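PDB 3G5O: antitoxin RelF from Mycobacterium tuberculosis, which neutralizes the toxin RelG by binding it and, together with RelG, binds DNA and represses its own promoter. Local coordinates for residues Gln33-Ile36 with Ala41-Ala44; Tyr60-Ala63 with Ile67-Ser70. All coordinates share one frame; numbering follows the deposited sequence.

The two contacts follow one another along the chain and illustrate how an antitoxin of the Phd/YefM family joins a dimerising sheet to a toxin-contacting helical part. Contact 1 (Q33-I36 with A41-A44) lies in the beta hairpin of the N-terminal part, whereas contact 2 (Y60-A63 with I67-S70) is the bend between helices 49-62 and 67-80. Strand 41-48 runs directly into helix 49-62, which leads from one to the other. Their centres are about 30 Å apart and their nearest atoms about 14 Å apart, so they do not touch. Both reach the second copy of the antitoxin: contact 1 through a sheet that continues across the interface, contact 2 through side chains and backbone carbonyls. Contact 2 also meets the toxin.

Contact 1 (Gln33-Ile36 with Ala41-Ala44); sequences QITI and APAA
A classic beta bulge sets two residues, A43 and A44, against I36 in the hairpin formed by strands 33-38 and 41-48, the axes of whose short segments come within 5.4 Å, their directions 117° apart. I36 and A44 form the hydrogen-bonded antiparallel pair: I36 N donates to A44 O at 2.7 Å, nearly linear (179°), though the donor sits somewhat out of the plane of the A44 carbonyl. I36 O is used twice, receiving A43 N in its own carbonyl plane at 2.8 Å and, more weakly, A44 N at 3.3 Å. The extra residue is accommodated at A43, whose backbone takes a helical psi of -33°, while A44 returns to an extended shape. Beside the bulge, the CG2 methyl of T35, turned anti to the backbone N, lies 3.6 Å from P42 CB; the two side chains run alongside each other and point the same way. T35 CA adds a CH contact to A44 O at 3.4 Å. I36 and A44 share one face of the sheet, and both pack on L46 of the second antitoxin subunit, with whose strand A44 also pairs. Backbone polar groups thus satisfy one another among mostly apolar side chains: a single carbonyl receives two successive amides, the second only weakly, and the hairpin keeps its cross-strand bonds through the irregularity while the sheet extends across the dimer interface.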
ATOM      1  N   GLN A  33      -6.224   8.022 -13.519  1.00 28.50           N
ATOM      2  CA  GLN A  33      -6.527   8.861 -12.369  1.00 29.34           C
ATOM      3  C   GLN A  33      -6.674  10.296 -12.765  1.00 28.12           C
ATOM      4  O   GLN A  33      -6.009  10.764 -13.687  1.00 28.06           O
ATOM      5  CB  GLN A  33      -5.463   8.781 -11.288  1.00 29.84           C
ATOM      6  CG  GLN A  33      -4.176   8.246 -11.790  1.00 36.44           C
ATOM      7  CD  GLN A  33      -3.171   8.100 -10.654  1.00 39.84           C
ATOM      8  OE1 GLN A  33      -2.586   7.035 -10.470  1.00 42.38           O
ATOM      9  NE2 GLN A  33      -2.976   9.177  -9.892  1.00 38.32           N
ATOM     10  N   ILE A  34      -7.523  10.991 -12.035  1.00 26.62           N
ATOM     11  CA  ILE A  34      -7.710  12.415 -12.222  1.00 26.86           C
ATOM     12  C   ILE A  34      -7.394  13.098 -10.915  1.00 26.46           C
ATOM     13  O   ILE A  34      -8.007  12.787  -9.896  1.00 25.90           O
ATOM     14  CB  ILE A  34      -9.158  12.733 -12.550  1.00 26.69           C
ATOM     15  CG1 ILE A  34      -9.618  11.931 -13.766  1.00 26.52           C
ATOM     16  CG2 ILE A  34      -9.332  14.261 -12.756  1.00 28.22           C
ATOM     17  CD1 ILE A  34     -11.100  12.037 -14.017  1.00 29.19           C
ATOM     18  N   THR A  35      -6.417  13.997 -10.928  1.00 26.80           N
ATOM     19  CA  THR A  35      -6.229  14.923  -9.828  1.00 26.78           C
ATOM     20  C   THR A  35      -7.065  16.156 -10.154  1.00 27.65           C
ATOM     21  O   THR A  35      -6.921  16.780 -11.248  1.00 26.88           O
ATOM     22  CB  THR A  35      -4.760  15.345  -9.656  1.00 27.80           C
ATOM     23  OG1 THR A  35      -3.936  14.200  -9.441  1.00 29.47           O
ATOM     24  CG2 THR A  35      -4.589  16.318  -8.476  1.00 27.26           C
ATOM     25  N   ILE A  36      -7.924  16.508  -9.206  1.00 27.04           N
ATOM     26  CA  ILE A  36      -8.879  17.548  -9.392  1.00 28.04           C
ATOM     27  C   ILE A  36      -8.318  18.740  -8.641  1.00 29.37           C
ATOM     28  O   ILE A  36      -8.041  18.630  -7.448  1.00 27.98           O
ATOM     29  CB  ILE A  36     -10.255  17.155  -8.802  1.00 27.87           C
ATOM     30  CG1 ILE A  36     -10.885  15.993  -9.592  1.00 27.61           C
ATOM     31  CG2 ILE A  36     -11.191  18.360  -8.775  1.00 27.47           C
ATOM     32  CD1 ILE A  36     -12.204  15.493  -8.966  1.00 31.53           C
ATOM     33  N   ALA A  41      -4.631  24.482  -7.034  1.00 42.38           N
ATOM     34  CA  ALA A  41      -3.961  23.497  -6.159  1.00 38.99           C
ATOM     35  C   ALA A  41      -4.682  22.120  -6.135  1.00 36.56           C
ATOM     36  O   ALA A  41      -5.921  22.071  -6.049  1.00 34.89           O
ATOM     37  CB  ALA A  41      -3.831  24.070  -4.735  1.00 40.16           C
ATOM     38  N   PRO A  42      -3.910  21.004  -6.179  1.00 34.15           N
ATOM     39  CA  PRO A  42      -4.563  19.682  -6.166  1.00 31.91           C
ATOM     40  C   PRO A  42      -5.431  19.609  -4.917  1.00 30.02           C
ATOM     41  O   PRO A  42      -5.001  20.061  -3.866  1.00 30.22           O
ATOM     42  CB  PRO A  42      -3.378  18.698  -6.059  1.00 31.79           C
ATOM     43  CG  PRO A  42      -2.179  19.476  -6.501  1.00 33.27           C
ATOM     44  CD  PRO A  42      -2.441  20.886  -6.078  1.00 34.19           C
ATOM     45  N   ALA A  43      -6.639  19.080  -5.030  1.00 27.31           N
ATOM     46  CA  ALA A  43      -7.540  18.995  -3.885  1.00 26.58           C
ATOM     47  C   ALA A  43      -8.074  17.597  -3.626  1.00 25.40           C
ATOM     48  O   ALA A  43      -8.309  17.236  -2.477  1.00 25.48           O
ATOM     49  CB  ALA A  43      -8.724  20.004  -4.022  1.00 25.94           C
ATOM     50  N   ALA A  44      -8.268  16.823  -4.691  1.00 24.66           N
ATOM     51  CA  ALA A  44      -8.807  15.467  -4.592  1.00 23.28           C
ATOM     52  C   ALA A  44      -8.313  14.660  -5.761  1.00 23.70           C
ATOM     53  O   ALA A  44      -7.843  15.214  -6.798  1.00 24.33           O
ATOM     54  CB  ALA A  44     -10.334  15.476  -4.602  1.00 22.45           C
TER

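Contact 2 (Tyr60-Ala63 with Ile67-Ser70); sequences YWLA and IRES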
ATOM      1  N   TYR A  60      -1.849  -4.319   1.072  1.00 18.09           N
ATOM      2  CA  TYR A  60      -1.874  -5.457   1.976  1.00 18.66           C
ATOM      3  C   TYR A  60      -0.706  -6.436   1.712  1.00 18.24           C
ATOM      4  O   TYR A  60       0.064  -6.785   2.632  1.00 17.19           O
ATOM      5  CB  TYR A  60      -3.212  -6.231   1.880  1.00 19.33           C
ATOM      6  CG  TYR A  60      -3.109  -7.483   2.739  1.00 22.03           C
ATOM      7  CD1 TYR A  60      -3.362  -7.429   4.114  1.00 25.67           C
ATOM      8  CD2 TYR A  60      -2.719  -8.697   2.186  1.00 19.40           C
ATOM      9  CE1 TYR A  60      -3.219  -8.574   4.926  1.00 27.30           C
ATOM     10  CE2 TYR A  60      -2.591  -9.827   2.970  1.00 25.09           C
ATOM     11  CZ  TYR A  60      -2.831  -9.757   4.340  1.00 26.63           C
ATOM     12  OH  TYR A  60      -2.689 -10.894   5.104  1.00 30.83           O
ATOM     13  N   TRP A  61      -0.619  -6.901   0.464  1.00 17.51           N
ATOM     14  CA  TRP A  61       0.312  -7.994   0.148  1.00 18.51           C
ATOM     15  C   TRP A  61       1.779  -7.613   0.289  1.00 18.78           C
ATOM     16  O   TRP A  61       2.587  -8.433   0.798  1.00 17.50           O
ATOM     17  CB  TRP A  61       0.041  -8.608  -1.216  1.00 17.70           C
ATOM     18  CG  TRP A  61      -1.122  -9.565  -1.153  1.00 18.73           C
ATOM     19  CD1 TRP A  61      -2.379  -9.378  -1.661  1.00 15.75           C
ATOM     20  CD2 TRP A  61      -1.118 -10.861  -0.540  1.00 18.78           C
ATOM     21  NE1 TRP A  61      -3.157 -10.492  -1.418  1.00 18.41           N
ATOM     22  CE2 TRP A  61      -2.414 -11.414  -0.720  1.00 17.51           C
ATOM     23  CE3 TRP A  61      -0.156 -11.591   0.166  1.00 19.42           C
ATOM     24  CZ2 TRP A  61      -2.773 -12.677  -0.231  1.00 18.78           C
ATOM     25  CZ3 TRP A  61      -0.506 -12.873   0.656  1.00 17.37           C
ATOM     26  CH2 TRP A  61      -1.810 -13.388   0.456  1.00 21.41           C
ATOM     27  N   LEU A  62       2.114  -6.369  -0.114  1.00 18.03           N
ATOM     28  CA  LEU A  62       3.517  -5.891   0.018  1.00 17.86           C
ATOM     29  C   LEU A  62       3.994  -5.834   1.470  1.00 17.61           C
ATOM     30  O   LEU A  62       5.198  -5.869   1.722  1.00 17.64           O
ATOM     31  CB  LEU A  62       3.708  -4.497  -0.651  1.00 17.47           C
ATOM     32  CG  LEU A  62       3.659  -4.512  -2.187  1.00 19.83           C
ATOM     33  CD1 LEU A  62       3.797  -3.118  -2.743  1.00 22.80           C
ATOM     34  CD2 LEU A  62       4.765  -5.391  -2.747  1.00 21.04           C
ATOM     35  N   ALA A  63       3.042  -5.725   2.408  1.00 17.88           N
ATOM     36  CA  ALA A  63       3.337  -5.675   3.855  1.00 18.24           C
ATOM     37  C   ALA A  63       3.509  -7.049   4.530  1.00 19.57           C
ATOM     38  O   ALA A  63       3.797  -7.106   5.740  1.00 18.05           O
ATOM     39  CB  ALA A  63       2.247  -4.856   4.599  1.00 18.67           C
ATOM     40  N   ILE A  67       7.002 -12.008   1.455  1.00 21.25           N
ATOM     41  CA  ILE A  67       6.109 -11.986   0.267  1.00 20.41           C
ATOM     42  C   ILE A  67       6.850 -12.257  -1.050  1.00 20.89           C
ATOM     43  O   ILE A  67       6.418 -13.110  -1.838  1.00 19.58           O
ATOM     44  CB  ILE A  67       5.141 -10.706   0.190  1.00 20.02           C
ATOM     45  CG1 ILE A  67       4.122 -10.868  -0.959  1.00 19.86           C
ATOM     46  CG2 ILE A  67       5.929  -9.411   0.033  1.00 17.90           C
ATOM     47  CD1 ILE A  67       3.277 -12.160  -0.820  1.00 18.90           C
ATOM     48  N   ARG A  68       7.978 -11.585  -1.296  1.00 20.68           N
ATOM     49  CA  ARG A  68       8.650 -11.758  -2.591  1.00 21.11           C
ATOM     50  C   ARG A  68       9.253 -13.173  -2.777  1.00 21.86           C
ATOM     51  O   ARG A  68       9.179 -13.749  -3.887  1.00 21.88           O
ATOM     52  CB  ARG A  68       9.724 -10.682  -2.790  1.00 20.85           C
ATOM     53  CG  ARG A  68       9.146  -9.281  -2.936  1.00 20.87           C
ATOM     54  CD  ARG A  68      10.228  -8.218  -2.599  1.00 24.78           C
ATOM     55  NE  ARG A  68       9.675  -6.860  -2.697  1.00 24.30           N
ATOM     56  CZ  ARG A  68       9.054  -6.241  -1.708  1.00 24.70           C
ATOM     57  NH1 ARG A  68       8.899  -6.858  -0.545  1.00 21.24           N
ATOM     58  NH2 ARG A  68       8.588  -5.003  -1.888  1.00 24.72           N
ATOM     59  N   GLU A  69       9.813 -13.697  -1.692  1.00 22.07           N
ATOM     60  CA  GLU A  69      10.360 -15.060  -1.585  1.00 24.08           C
ATOM     61  C   GLU A  69       9.281 -16.114  -1.783  1.00 24.13           C
ATOM     62  O   GLU A  69       9.523 -17.103  -2.475  1.00 24.11           O
ATOM     63  CB  GLU A  69      11.057 -15.274  -0.226  1.00 24.63           C
ATOM     64  CG  GLU A  69      12.353 -14.391  -0.027  1.00 30.05           C
ATOM     65  CD  GLU A  69      12.090 -12.950   0.551  1.00 36.26           C
ATOM     66  OE1 GLU A  69      10.954 -12.414   0.529  1.00 33.30           O
ATOM     67  OE2 GLU A  69      13.060 -12.340   1.048  1.00 41.31           O
ATOM     68  N   SER A  70       8.096 -15.890  -1.188  1.00 23.95           N
ATOM     69  CA  SER A  70       6.894 -16.696  -1.410  1.00 24.06           C
ATOM     70  C   SER A  70       6.549 -16.796  -2.883  1.00 23.14           C
ATOM     71  O   SER A  70       6.269 -17.883  -3.393  1.00 22.88           O
ATOM     72  CB  SER A  70       5.656 -16.057  -0.732  1.00 24.46           C
ATOM     73  OG  SER A  70       5.524 -16.537   0.578  1.00 29.72           O
TER
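W61 and L62 meet I67 and R68 in a buried, largely apolar contact across the turn that links helices 49-62 and 67-80. I67 makes the largest contribution. Its CG1 branch, set anti to the backbone N (chi1 -172°), lies 3.4 Å from W61 O, with CB and CG2 also close by, so that the branched side chain sits against this carbonyl. From CG1 the chain bends (chi2 57°) and brings CD1 to 3.6 Å from W61 CE3, on the six-membered side of the indole; the two side chains cross at about a right angle. One face of the W61 ring is covered by the preceding residue: Y60 CE2 stands 3.9 Å above the ring plane, over its centre. The bend between the two helices lies against RelG: W61 NE1 donates its hydrogen to S69 OG of the toxin chain, and both W61 and L62 pack on L64 of that chain. R68 extends its chain from CG to NE and lays NH2 3.9 Å from L62 CD2, the two side chains crossing at a slant. The charge of R68 has partners elsewhere: NE forms a salt bridge with E63 of the toxin chain, and NH2 a hydrogen bond with L62 O of the second antitoxin subunit, whose R68 in turn donates through NH1 to A63 O.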